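Local coordinates for Ulp1-like SUMO protease (Chaetomium thermophilum, PDB 6DG4), which probably acts as a cysteine protease that removes SUMO from modified proteins, this chain being the C-terminal catalytic domain of a longer polypeptide, at residues Ala91-Phe96 / Leu111-Val117; Arg118-Leu123 / Val176-Gln180; Leu15-Trp19 / Gly246-Leu250. All coordinates share one frame; numbering follows the deposited sequence.

In the fold
The three contacts illustrate how the Ulp1-type (peptidase family C48) cysteine protease domain is held together by contacts at two regions, one around 91-123 and 176-180, the other near the chain ends. Contacts 1 and 2 are neighbours in space and in sequence: their centres lie about 15 Å apart, and V117 is followed directly by R118. They adjoin along the loop after helix 109-114, where V117 CG1 reaches F122 CD1 at 3.6 Å and N121 ND2 probably donates to N116 O at 3.0 Å. Contact 3 sits on the opposite side of the chain's centre, its own centre about 29 Å from that of contact 1 and about 39 Å from that of contact 2.

Contact 1 of 3, residues Ala91-Phe96 / Leu111-Val117; sequences AFTSFF and LLRRANV. With SO4 (sulfate ion), chain B.
With CG of F92 anti to its carbonyl carbon (chi1 -75°) and CG of F96 anti to the backbone N (chi1 -178°), the two rings are brought together against the end of helix 109-114, with L111 and L112 on it and A115 just after it. A115 CB lies over one face of the F92 ring in a CH-pi contact, 3.8 Å from the ring centroid and 23° off the normal, while F96 CZ approaches the opposite face near the rim. F92 CZ also meets L112 CD2 at 3.8 Å and V117 CG2 at 3.9 Å. L111 packs beside F96: its CB stands at the edge of that ring, near the plane, and its CD1 reaches F96 CA at 3.7 Å. The side-chain contacts are apolar, though the backbone L111 O also lies beside F92 CE2; I128 of strand 127-134 packs on F92, and I130 on both F92 and F96. In 91-96, T93 OG1 accepts from F95 N, a capping bond before helix 96-103. R113 and R114 grip a sulfate, probably from the crystallisation liquor; R113 donates through NE to O1 at 3.0 Å and through NH2 to O3, and R114 through NH1 to O2. N116, with positive phi, closes helix 109-114 in a Schellman motif, after which the chain enters the loop that precedes strand 127-134 of the mixed sheet in the Ulp1 protease domain.

Contact 2 of 3, residues Arg118-Leu123 / Val176-Gln180; sequences RKANFL and VLEDQ
K119 lies across the end of helix 163-177 as a fully extended arm, its CG anti to the backbone N (chi1 -178°). The aliphatic part runs past the last helical carbonyls, with CB 3.5 Å from V176 O and CE 3.4 Å from L177 O, and delivers the ammonium group to two carboxylates. NZ bonds E178 OE1 at 3.0 Å, on the anti side, and D179 OD1 at 2.9 Å, on the syn side but 35° out of the carboxylate plane. Q180 NE2 also donates to D179 OD1, from the opposite face, so this one oxygen is held from both sides. The result is a salt-bridge network at a helix C-terminus, where E178 leaves helical geometry with positive phi; a lysine placed here probably also offsets the partial negative charge of the helix C-terminus. The side chains of V176 and L177 instead face F122, which crosses both at about a right angle, its CD2 3.8 Å from L177 CD2 and its CD1 equally far from V176 CG1, while L123 CD2 adds a looser touch to L177 CD1. W186 packs on F122 and L177 alike, and V117 of contact 1 also lies against F122.

Contact 3 of 3, residues Leu15-Trp19 / Gly246-Leu250; sequences LSEEW and GDFTL
The indole of W19 is engaged on both faces and at its edge. F248 CE2 stands 3.4 Å above the ring plane, over its centre, whereas E18 OE2 lies over the opposite face; D247 OD2 sits at the edge, in the plane of the ring. F248 presents its own edge to that indole face in a T-shaped pair, the planes at 59° and the centroid of the five-membered ring 4.6 Å from that of the phenyl ring. Its closest atoms are F248 CE2 and W19 CE2, 3.4 Å apart. On the F248 ring itself, D247 CB from the preceding residue lies over one face, and L15 CD2 approaches CE1 at 3.9 Å.

The polar bond follows the indole plane. W19 NE1 donates to D247 OD2 at 2.9 Å, nearly straight at 166°, and meets OD2 on its anti side, tilted out of the plane of a carboxylate that is itself turned 75° from the ring. Together, this bond and the stack limit how the indole can rotate. E18 OE1 and the same D247 OD2 lie 4.5 Å apart, and a water bridges them by donating to both, which probably softens the repulsion between like charges. At the start of the helix, S16 is the N-cap, its OG accepting from W19 N, a capping bond at the first turn of helix 17-27. A237 of helix 228-241 touches both W19 and F248. What results is an edge-to-face Trp-Phe pair with an indole-carboxylate hydrogen bond beside it, fastening that capped turn to the C-terminal loop that follows helix 228-241.

Contact 1 of 3, residues Ala91-Phe96 / Leu111-Val117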
ATOM      1  N   ALA A  91      -0.483   0.040   8.065  1.00 11.42           N
ATOM      2  CA  ALA A  91       0.170   0.845   7.053  1.00 11.70           C
ATOM      3  C   ALA A  91       0.736   2.096   7.695  1.00 11.21           C
ATOM      4  O   ALA A  91       0.222   2.590   8.703  1.00 12.59           O
ATOM      5  CB  ALA A  91      -0.809   1.265   5.958  1.00 14.34           C
ATOM      6  N   PHE A  92       1.780   2.618   7.072  1.00  9.97           N
ATOM      7  CA  PHE A  92       2.425   3.843   7.503  1.00  9.95           C
ATOM      8  C   PHE A  92       2.171   4.961   6.505  1.00 10.16           C
ATOM      9  O   PHE A  92       1.848   4.733   5.333  1.00 10.69           O
ATOM     10  CB  PHE A  92       3.924   3.614   7.677  1.00 11.63           C
ATOM     11  CG  PHE A  92       4.264   2.841   8.908  1.00 12.86           C
ATOM     12  CD1 PHE A  92       4.229   1.463   8.908  1.00 16.67           C
ATOM     13  CD2 PHE A  92       4.589   3.495  10.081  1.00 13.23           C
ATOM     14  CE1 PHE A  92       4.534   0.749  10.048  1.00 16.96           C
ATOM     15  CE2 PHE A  92       4.897   2.783  11.220  1.00 14.54           C
ATOM     16  CZ  PHE A  92       4.865   1.408  11.199  1.00 15.82           C
ATOM     17  N   THR A  93       2.303   6.187   7.007  1.00 10.64           N
ATOM     18  CA  THR A  93       2.151   7.369   6.184  1.00 10.45           C
ATOM     19  C   THR A  93       3.456   7.684   5.458  1.00 11.44           C
ATOM     20  O   THR A  93       4.489   7.032   5.646  1.00 11.61           O
ATOM     21  CB  THR A  93       1.753   8.577   7.034  1.00 12.08           C
ATOM     22  OG1 THR A  93       2.883   9.002   7.811  1.00 13.43           O
ATOM     23  CG2 THR A  93       0.569   8.235   7.947  1.00 14.02           C
ATOM     24  N   SER A  94       3.409   8.738   4.642  1.00 12.05           N
ATOM     25  CA  SER A  94       4.580   9.191   3.905  1.00 12.35           C
ATOM     26  C   SER A  94       5.644   9.790   4.811  1.00 12.02           C
ATOM     27  O   SER A  94       6.762  10.039   4.348  1.00 14.23           O
ATOM     28  CB  SER A  94       4.164  10.216   2.843  1.00 14.68           C
ATOM     29  OG  SER A  94       3.839  11.474   3.416  1.00 17.64           O
ATOM     30  N   PHE A  95       5.329  10.029   6.080  1.00 11.41           N
ATOM     31  CA  PHE A  95       6.310  10.570   7.006  1.00 10.71           C
ATOM     32  C   PHE A  95       7.202   9.498   7.601  1.00  9.46           C
ATOM     33  O   PHE A  95       8.247   9.831   8.167  1.00 10.31           O
ATOM     34  CB  PHE A  95       5.597  11.342   8.119  1.00 12.16           C
ATOM     35  CG  PHE A  95       4.909  12.587   7.632  1.00 15.96           C
ATOM     36  CD1 PHE A  95       5.600  13.778   7.554  1.00 19.62           C
ATOM     37  CD2 PHE A  95       3.587  12.559   7.220  1.00 17.00           C
ATOM     38  CE1 PHE A  95       4.985  14.924   7.096  1.00 22.31           C
ATOM     39  CE2 PHE A  95       2.964  13.705   6.759  1.00 20.87           C
ATOM     40  CZ  PHE A  95       3.667  14.886   6.695  1.00 22.95           C
ATOM     41  N   PHE A  96       6.841   8.221   7.476  1.00  9.21           N
ATOM     42  CA  PHE A  96       7.589   7.203   8.199  1.00  9.32           C
ATOM     43  C   PHE A  96       8.979   6.996   7.609  1.00  9.59           C
ATOM     44  O   PHE A  96       9.981   7.058   8.326  1.00  9.89           O
ATOM     45  CB  PHE A  96       6.832   5.884   8.257  1.00 10.34           C
ATOM     46  CG  PHE A  96       7.557   4.837   9.031  1.00 11.02           C
ATOM     47  CD1 PHE A  96       7.597   4.891  10.406  1.00 12.93           C
ATOM     48  CD2 PHE A  96       8.235   3.826   8.389  1.00 14.87           C
ATOM     49  CE1 PHE A  96       8.277   3.942  11.128  1.00 15.15           C
ATOM     50  CE2 PHE A  96       8.926   2.874   9.111  1.00 17.00           C
ATOM     51  CZ  PHE A  96       8.939   2.929  10.481  1.00 15.07           C
ATOM     52  N   LEU A 111       5.356   7.252  15.552  1.00 16.45           N
ATOM     53  CA  LEU A 111       4.780   6.730  14.317  1.00 13.19           C
ATOM     54  C   LEU A 111       4.486   5.237  14.434  1.00 12.78           C
ATOM     55  O   LEU A 111       3.449   4.770  13.954  1.00 11.81           O
ATOM     56  CB  LEU A 111       5.688   7.030  13.125  1.00 12.88           C
ATOM     57  CG  LEU A 111       5.842   8.499  12.727  1.00 14.12           C
ATOM     58  CD1 LEU A 111       6.730   8.609  11.503  1.00 14.78           C
ATOM     59  CD2 LEU A 111       4.494   9.161  12.460  1.00 17.01           C
ATOM     60  N   LEU A 112       5.373   4.475  15.082  1.00 12.81           N
ATOM     61  CA  LEU A 112       5.108   3.057  15.318  1.00 13.03           C
ATOM     62  C   LEU A 112       3.847   2.869  16.150  1.00 12.13           C
ATOM     63  O   LEU A 112       2.990   2.043  15.821  1.00 12.66           O
ATOM     64  CB  LEU A 112       6.308   2.402  16.003  1.00 14.44           C
ATOM     65  CG  LEU A 112       7.539   2.278  15.108  1.00 16.89           C
ATOM     66  CD1 LEU A 112       8.773   1.969  15.931  1.00 16.67           C
ATOM     67  CD2 LEU A 112       7.310   1.204  14.061  1.00 18.03           C
ATOM     68  N   ARG A 113       3.707   3.642  17.227  1.00 14.98           N
ATOM     69  CA  ARG A 113       2.527   3.517  18.077  1.00 16.14           C
ATOM     70  C   ARG A 113       1.255   3.892  17.327  1.00 16.59           C
ATOM     71  O   ARG A 113       0.215   3.242  17.498  1.00 14.93           O
ATOM     72  CB  ARG A 113       2.709   4.356  19.343  1.00 19.25           C
ATOM     73  CG  ARG A 113       3.738   3.774  20.296  1.00 22.14           C
ATOM     74  CD  ARG A 113       3.775   4.493  21.635  1.00 26.18           C
ATOM     75  NE  ARG A 113       4.199   5.891  21.539  1.00 29.21           N
ATOM     76  CZ  ARG A 113       5.466   6.302  21.557  1.00 30.90           C
ATOM     77  NH1 ARG A 113       6.458   5.425  21.645  1.00 32.88           N
ATOM     78  NH2 ARG A 113       5.744   7.597  21.476  1.00 30.50           N
ATOM     79  N   ARG A 114       1.315   4.922  16.477  1.00 14.65           N
ATOM     80  CA  ARG A 114       0.130   5.332  15.728  1.00 14.70           C
ATOM     81  C   ARG A 114      -0.292   4.270  14.724  1.00 14.02           C
ATOM     82  O   ARG A 114      -1.482   4.157  14.403  1.00 17.02           O
ATOM     83  CB  ARG A 114       0.387   6.668  15.029  1.00 17.94           C
ATOM     84  CG  ARG A 114      -0.037   7.878  15.858  1.00 36.07           C
ATOM     85  CD  ARG A 114       0.579   9.177  15.348  1.00 45.88           C
ATOM     86  NE  ARG A 114      -0.033  10.362  15.952  1.00119.46           N
ATOM     87  CZ  ARG A 114       0.100  10.716  17.229  1.00 89.01           C
ATOM     88  NH1 ARG A 114       0.814   9.973  18.063  1.00 90.84           N
ATOM     89  NH2 ARG A 114      -0.492  11.815  17.676  1.00 84.27           N
ATOM     90  N   ALA A 115       0.660   3.487  14.222  1.00 12.68           N
ATOM     91  CA  ALA A 115       0.380   2.353  13.351  1.00 12.45           C
ATOM     92  C   ALA A 115       0.066   1.077  14.125  1.00 11.64           C
ATOM     93  O   ALA A 115      -0.149   0.029  13.507  1.00 11.80           O
ATOM     94  CB  ALA A 115       1.568   2.102  12.417  1.00 11.33           C
ATOM     95  N   ASN A 116       0.040   1.144  15.456  1.00 11.95           N
ATOM     96  CA  ASN A 116      -0.249  -0.015  16.300  1.00 12.86           C
ATOM     97  C   ASN A 116       0.764  -1.133  16.086  1.00 13.04           C
ATOM     98  O   ASN A 116       0.426  -2.318  16.096  1.00 14.01           O
ATOM     99  CB  ASN A 116      -1.690  -0.478  16.129  1.00 14.53           C
ATOM    100  CG  ASN A 116      -2.662   0.533  16.674  1.00 17.57           C
ATOM    101  OD1 ASN A 116      -2.589   0.897  17.847  1.00 18.96           O
ATOM    102  ND2 ASN A 116      -3.544   1.032  15.824  1.00 20.43           N
ATOM    103  N   VAL A 117       2.023  -0.742  15.929  1.00 12.19           N
ATOM    104  CA  VAL A 117       3.144  -1.664  15.815  1.00 12.81           C
ATOM    105  C   VAL A 117       3.912  -1.575  17.128  1.00 13.81           C
ATOM    106  O   VAL A 117       4.715  -0.658  17.336  1.00 15.88           O
ATOM    107  CB  VAL A 117       4.030  -1.327  14.614  1.00 12.94           C
ATOM    108  CG1 VAL A 117       5.219  -2.253  14.547  1.00 15.19           C
ATOM    109  CG2 VAL A 117       3.222  -1.402  13.323  1.00 13.10           C
TER
HETATM  110  S   SO4 B 301       2.348   9.469  21.796  1.00125.69           S
HETATM  111  O1  SO4 B 301       2.288   8.158  21.155  1.00 58.20           O
HETATM  112  O2  SO4 B 301       1.551  10.427  21.033  1.00 63.93           O
HETATM  113  O3  SO4 B 301       3.736   9.921  21.845  1.00 55.93           O
HETATM  114  O4  SO4 B 301       1.821   9.368  23.155  1.00 92.80           O

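Contact 2 of 3, residues Arg118-Leu123 / Val176-Gln180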
ATOM      1  N   ARG A 118       3.660  -2.529  18.020  1.00 12.58           N
ATOM      2  CA  ARG A 118       4.294  -2.580  19.327  1.00 12.37           C
ATOM      3  C   ARG A 118       4.918  -3.952  19.533  1.00 12.14           C
ATOM      4  O   ARG A 118       4.559  -4.926  18.870  1.00 13.54           O
ATOM      5  CB  ARG A 118       3.279  -2.300  20.440  1.00 15.40           C
ATOM      6  CG  ARG A 118       2.729  -0.879  20.415  1.00 17.63           C
ATOM      7  CD  ARG A 118       1.628  -0.707  21.444  1.00 18.13           C
ATOM      8  NE  ARG A 118       1.177   0.678  21.557  1.00 22.62           N
ATOM      9  CZ  ARG A 118       0.242   1.240  20.793  1.00 26.79           C
ATOM     10  NH1 ARG A 118      -0.362   0.549  19.835  1.00 27.83           N
ATOM     11  NH2 ARG A 118      -0.089   2.509  20.991  1.00 30.13           N
ATOM     12  N   LYS A 119       5.873  -4.023  20.458  1.00 13.16           N
ATOM     13  CA  LYS A 119       6.527  -5.296  20.736  1.00 12.67           C
ATOM     14  C   LYS A 119       5.510  -6.386  21.051  1.00 13.46           C
ATOM     15  O   LYS A 119       5.621  -7.513  20.554  1.00 14.03           O
ATOM     16  CB  LYS A 119       7.509  -5.128  21.897  1.00 13.19           C
ATOM     17  CG  LYS A 119       8.299  -6.390  22.254  1.00 12.39           C
ATOM     18  CD  LYS A 119       9.275  -6.107  23.391  1.00 14.33           C
ATOM     19  CE  LYS A 119      10.058  -7.352  23.768  1.00 14.46           C
ATOM     20  NZ  LYS A 119      10.998  -7.082  24.885  1.00 17.75           N
ATOM     21  N   ALA A 120       4.506  -6.075  21.874  1.00 14.36           N
ATOM     22  CA  ALA A 120       3.596  -7.111  22.353  1.00 15.13           C
ATOM     23  C   ALA A 120       2.786  -7.756  21.234  1.00 14.20           C
ATOM     24  O   ALA A 120       2.475  -8.950  21.311  1.00 17.52           O
ATOM     25  CB  ALA A 120       2.652  -6.539  23.412  1.00 16.69           C
ATOM     26  N   ASN A 121       2.415  -7.000  20.202  1.00 12.19           N
ATOM     27  CA  ASN A 121       1.566  -7.535  19.146  1.00 12.43           C
ATOM     28  C   ASN A 121       2.291  -7.722  17.820  1.00 11.69           C
ATOM     29  O   ASN A 121       1.670  -8.165  16.850  1.00 12.51           O
ATOM     30  CB  ASN A 121       0.329  -6.649  18.937  1.00 12.99           C
ATOM     31  CG  ASN A 121       0.662  -5.329  18.272  1.00 13.21           C
ATOM     32  OD1 ASN A 121       1.485  -4.570  18.772  1.00 16.84           O
ATOM     33  ND2 ASN A 121       0.020  -5.048  17.138  1.00 13.73           N
ATOM     34  N   PHE A 122       3.591  -7.419  17.760  1.00 12.59           N
ATOM     35  CA  PHE A 122       4.301  -7.399  16.484  1.00 10.54           C
ATOM     36  C   PHE A 122       4.133  -8.702  15.707  1.00 11.39           C
ATOM     37  O   PHE A 122       3.772  -8.691  14.525  1.00 11.38           O
ATOM     38  CB  PHE A 122       5.782  -7.092  16.719  1.00 11.31           C
ATOM     39  CG  PHE A 122       6.551  -6.871  15.456  1.00 11.19           C
ATOM     40  CD1 PHE A 122       6.521  -5.643  14.828  1.00 12.87           C
ATOM     41  CD2 PHE A 122       7.300  -7.890  14.889  1.00 13.21           C
ATOM     42  CE1 PHE A 122       7.218  -5.429  13.662  1.00 14.66           C
ATOM     43  CE2 PHE A 122       8.000  -7.682  13.723  1.00 14.36           C
ATOM     44  CZ  PHE A 122       7.954  -6.446  13.106  1.00 14.65           C
ATOM     45  N   LEU A 123       4.414  -9.838  16.345  1.00 11.33           N
ATOM     46  CA  LEU A 123       4.331 -11.118  15.648  1.00 11.78           C
ATOM     47  C   LEU A 123       2.901 -11.525  15.317  1.00 12.77           C
ATOM     48  O   LEU A 123       2.713 -12.440  14.510  1.00 15.35           O
ATOM     49  CB  LEU A 123       5.030 -12.213  16.460  1.00 11.51           C
ATOM     50  CG  LEU A 123       6.527 -12.010  16.684  1.00 13.07           C
ATOM     51  CD1 LEU A 123       7.088 -13.148  17.519  1.00 14.11           C
ATOM     52  CD2 LEU A 123       7.270 -11.919  15.368  1.00 13.91           C
ATOM     53  N   VAL A 176      12.164  -3.152  17.332  1.00 12.22           N
ATOM     54  CA  VAL A 176      10.861  -3.382  17.949  1.00 11.99           C
ATOM     55  C   VAL A 176      10.886  -4.628  18.833  1.00 11.86           C
ATOM     56  O   VAL A 176      10.370  -4.622  19.956  1.00 13.02           O
ATOM     57  CB  VAL A 176       9.762  -3.475  16.876  1.00 13.50           C
ATOM     58  CG1 VAL A 176       8.441  -3.859  17.515  1.00 15.44           C
ATOM     59  CG2 VAL A 176       9.625  -2.151  16.129  1.00 15.44           C
ATOM     60  N   LEU A 177      11.469  -5.719  18.335  1.00 10.66           N
ATOM     61  CA  LEU A 177      11.348  -7.002  19.015  1.00 10.81           C
ATOM     62  C   LEU A 177      12.316  -7.178  20.181  1.00 10.80           C
ATOM     63  O   LEU A 177      12.045  -7.999  21.061  1.00 10.75           O
ATOM     64  CB  LEU A 177      11.528  -8.159  18.027  1.00  9.97           C
ATOM     65  CG  LEU A 177      10.298  -8.470  17.178  1.00 10.95           C
ATOM     66  CD1 LEU A 177      10.614  -9.543  16.153  1.00 12.64           C
ATOM     67  CD2 LEU A 177       9.136  -8.905  18.063  1.00 12.72           C
ATOM     68  N   GLU A 178      13.427  -6.447  20.212  1.00 10.86           N
ATOM     69  CA  GLU A 178      14.362  -6.472  21.353  1.00 11.27           C
ATOM     70  C   GLU A 178      14.820  -7.906  21.604  1.00 13.14           C
ATOM     71  O   GLU A 178      15.333  -8.555  20.677  1.00 12.29           O
ATOM     72  CB  GLU A 178      13.719  -5.776  22.552  1.00 12.48           C
ATOM     73  CG  GLU A 178      13.290  -4.361  22.300  1.00 15.85           C
ATOM     74  CD  GLU A 178      12.678  -3.706  23.525  1.00 18.80           C
ATOM     75  OE1 GLU A 178      12.264  -4.418  24.463  1.00 18.16           O
ATOM     76  OE2 GLU A 178      12.604  -2.464  23.543  1.00 23.49           O
ATOM     77  N   ASP A 179      14.671  -8.435  22.824  1.00 13.16           N
ATOM     78  CA  ASP A 179      15.124  -9.779  23.147  1.00 12.35           C
ATOM     79  C   ASP A 179      14.303 -10.866  22.470  1.00 12.10           C
ATOM     80  O   ASP A 179      14.662 -12.041  22.587  1.00 13.59           O
ATOM     81  CB  ASP A 179      15.153 -10.000  24.666  1.00 15.55           C
ATOM     82  CG  ASP A 179      13.789  -9.830  25.333  1.00 18.31           C
ATOM     83  OD1 ASP A 179      12.836  -9.362  24.683  1.00 19.94           O
ATOM     84  OD2 ASP A 179      13.682 -10.149  26.539  1.00 20.99           O
ATOM     85  N   GLN A 180      13.229 -10.513  21.770  1.00 11.00           N
ATOM     86  CA  GLN A 180      12.463 -11.478  20.991  1.00 10.63           C
ATOM     87  C   GLN A 180      12.938 -11.576  19.542  1.00 10.03           C
ATOM     88  O   GLN A 180      12.367 -12.351  18.766  1.00 11.35           O
ATOM     89  CB  GLN A 180      10.971 -11.130  21.040  1.00 11.01           C
ATOM     90  CG  GLN A 180      10.412 -10.974  22.446  1.00 11.62           C
ATOM     91  CD  GLN A 180      10.576 -12.225  23.285  1.00 12.63           C
ATOM     92  OE1 GLN A 180      10.170 -13.315  22.882  1.00 14.18           O
ATOM     93  NE2 GLN A 180      11.175 -12.072  24.465  1.00 14.36           N
TER

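Contact 3 of 3, residues Leu15-Trp19 / Gly246-Leu250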
ATOM      1  N   LEU A  15     -14.738  -0.434 -15.115  1.00 10.74           N
ATOM      2  CA  LEU A  15     -15.799   0.007 -14.224  1.00 10.93           C
ATOM      3  C   LEU A  15     -17.151   0.055 -14.927  1.00 10.48           C
ATOM      4  O   LEU A  15     -17.242   0.223 -16.149  1.00 11.09           O
ATOM      5  CB  LEU A  15     -15.487   1.412 -13.699  1.00 11.10           C
ATOM      6  CG  LEU A  15     -14.307   1.536 -12.737  1.00 11.21           C
ATOM      7  CD1 LEU A  15     -13.912   2.995 -12.605  1.00 14.10           C
ATOM      8  CD2 LEU A  15     -14.650   0.966 -11.386  1.00 11.68           C
ATOM      9  N   SER A  16     -18.209  -0.064 -14.134  1.00 10.21           N
ATOM     10  CA  SER A  16     -19.553   0.185 -14.620  1.00 10.70           C
ATOM     11  C   SER A  16     -19.694   1.628 -15.101  1.00 11.78           C
ATOM     12  O   SER A  16     -18.897   2.510 -14.767  1.00 11.45           O
ATOM     13  CB  SER A  16     -20.558  -0.017 -13.490  1.00 12.22           C
ATOM     14  OG  SER A  16     -20.482   1.065 -12.578  1.00 12.62           O
ATOM     15  N   GLU A  17     -20.739   1.873 -15.889  0.61 13.47           N
ATOM     16  CA  GLU A  17     -20.967   3.228 -16.382  0.61 15.98           C
ATOM     17  C   GLU A  17     -21.200   4.206 -15.234  0.61 15.50           C
ATOM     18  O   GLU A  17     -20.734   5.350 -15.286  0.61 17.06           O
ATOM     19  CB  GLU A  17     -22.121   3.241 -17.385  0.61 17.51           C
ATOM     20  CG  GLU A  17     -21.679   2.819 -18.784  0.61 19.50           C
ATOM     21  CD  GLU A  17     -22.819   2.691 -19.780  0.61 21.08           C
ATOM     22  OE1 GLU A  17     -23.837   3.403 -19.638  0.61 22.08           O
ATOM     23  OE2 GLU A  17     -22.686   1.871 -20.714  0.61 20.63           O
ATOM     24  N   GLU A  18     -21.904   3.773 -14.182  1.00 15.79           N
ATOM     25  CA  GLU A  18     -22.121   4.652 -13.034  1.00 15.31           C
ATOM     26  C   GLU A  18     -20.792   5.086 -12.426  1.00 12.95           C
ATOM     27  O   GLU A  18     -20.585   6.269 -12.138  1.00 13.54           O
ATOM     28  CB  GLU A  18     -22.989   3.952 -11.978  1.00 20.12           C
ATOM     29  CG  GLU A  18     -23.147   4.714 -10.637  1.00 48.39           C
ATOM     30  CD  GLU A  18     -22.762   3.902  -9.385  1.00 77.88           C
ATOM     31  OE1 GLU A  18     -23.259   2.767  -9.177  1.00 22.79           O
ATOM     32  OE2 GLU A  18     -21.957   4.430  -8.588  1.00 55.10           O
ATOM     33  N   TRP A  19     -19.877   4.143 -12.211  1.00 11.60           N
ATOM     34  CA  TRP A  19     -18.616   4.512 -11.575  1.00 10.51           C
ATOM     35  C   TRP A  19     -17.715   5.296 -12.523  1.00 11.06           C
ATOM     36  O   TRP A  19     -17.018   6.222 -12.094  1.00 11.24           O
ATOM     37  CB  TRP A  19     -17.920   3.284 -11.000  1.00 10.95           C
ATOM     38  CG  TRP A  19     -18.460   2.924  -9.659  1.00 11.41           C
ATOM     39  CD1 TRP A  19     -19.182   1.818  -9.338  1.00 12.85           C
ATOM     40  CD2 TRP A  19     -18.336   3.688  -8.455  1.00 11.06           C
ATOM     41  NE1 TRP A  19     -19.511   1.840  -8.007  1.00 13.49           N
ATOM     42  CE2 TRP A  19     -19.005   2.980  -7.441  1.00 11.82           C
ATOM     43  CE3 TRP A  19     -17.720   4.901  -8.136  1.00 11.52           C
ATOM     44  CZ2 TRP A  19     -19.073   3.439  -6.129  1.00 13.69           C
ATOM     45  CZ3 TRP A  19     -17.785   5.354  -6.833  1.00 13.96           C
ATOM     46  CH2 TRP A  19     -18.458   4.626  -5.846  1.00 13.55           C
ATOM     47  N   GLY A 246     -18.550  -2.535  -0.078  1.00 13.09           N
ATOM     48  CA  GLY A 246     -19.664  -2.394  -0.997  1.00 13.58           C
ATOM     49  C   GLY A 246     -19.264  -2.907  -2.362  1.00 11.87           C
ATOM     50  O   GLY A 246     -18.794  -4.039  -2.504  1.00 12.77           O
ATOM     51  N   ASP A 247     -19.418  -2.062  -3.386  1.00 11.24           N
ATOM     52  CA  ASP A 247     -19.074  -2.490  -4.734  1.00 10.41           C
ATOM     53  C   ASP A 247     -17.610  -2.888  -4.836  1.00 10.73           C
ATOM     54  O   ASP A 247     -17.248  -3.686  -5.705  1.00 11.43           O
ATOM     55  CB  ASP A 247     -19.333  -1.374  -5.742  1.00 12.56           C
ATOM     56  CG  ASP A 247     -20.795  -1.152  -6.023  1.00 13.65           C
ATOM     57  OD1 ASP A 247     -21.671  -1.659  -5.293  1.00 13.63           O
ATOM     58  OD2 ASP A 247     -21.059  -0.456  -7.017  1.00 17.60           O
ATOM     59  N   PHE A 248     -16.756  -2.335  -3.974  1.00  9.63           N
ATOM     60  CA  PHE A 248     -15.314  -2.534  -4.073  1.00  9.50           C
ATOM     61  C   PHE A 248     -14.755  -3.387  -2.943  1.00 10.09           C
ATOM     62  O   PHE A 248     -13.550  -3.354  -2.684  1.00 11.86           O
ATOM     63  CB  PHE A 248     -14.597  -1.187  -4.206  1.00  9.45           C
ATOM     64  CG  PHE A 248     -15.047  -0.411  -5.410  1.00  9.73           C
ATOM     65  CD1 PHE A 248     -14.902  -0.951  -6.675  1.00 12.70           C
ATOM     66  CD2 PHE A 248     -15.661   0.820  -5.286  1.00 11.19           C
ATOM     67  CE1 PHE A 248     -15.341  -0.275  -7.793  1.00 12.29           C
ATOM     68  CE2 PHE A 248     -16.101   1.501  -6.407  1.00 12.30           C
ATOM     69  CZ  PHE A 248     -15.945   0.952  -7.655  1.00 11.52           C
ATOM     70  N   THR A 249     -15.590  -4.185  -2.289  1.00 10.66           N
ATOM     71  CA  THR A 249     -15.045  -5.167  -1.370  1.00 12.15           C
ATOM     72  C   THR A 249     -14.042  -6.059  -2.098  1.00 11.94           C
ATOM     73  O   THR A 249     -14.175  -6.345  -3.292  1.00 15.12           O
ATOM     74  CB  THR A 249     -16.150  -6.011  -0.741  1.00 13.60           C
ATOM     75  OG1 THR A 249     -15.555  -6.912   0.202  1.00 14.28           O
ATOM     76  CG2 THR A 249     -16.916  -6.804  -1.791  1.00 16.08           C
ATOM     77  N   LEU A 250     -13.012  -6.469  -1.366  1.00 12.34           N
ATOM     78  CA  LEU A 250     -12.006  -7.391  -1.873  1.00 12.63           C
ATOM     79  C   LEU A 250     -12.329  -8.843  -1.522  1.00 13.87           C
ATOM     80  O   LEU A 250     -11.485  -9.718  -1.726  1.00 15.78           O
ATOM     81  CB  LEU A 250     -10.615  -6.977  -1.366  1.00 13.00           C
ATOM     82  CG  LEU A 250     -10.116  -5.604  -1.850  1.00 12.40           C
ATOM     83  CD1 LEU A 250      -8.924  -5.114  -1.035  1.00 12.96           C
ATOM     84  CD2 LEU A 250      -9.758  -5.620  -3.338  1.00 15.14           C
TER
HETATM   85  O   HOH W   1     -23.246   1.143  -6.871  1.00 26.47           O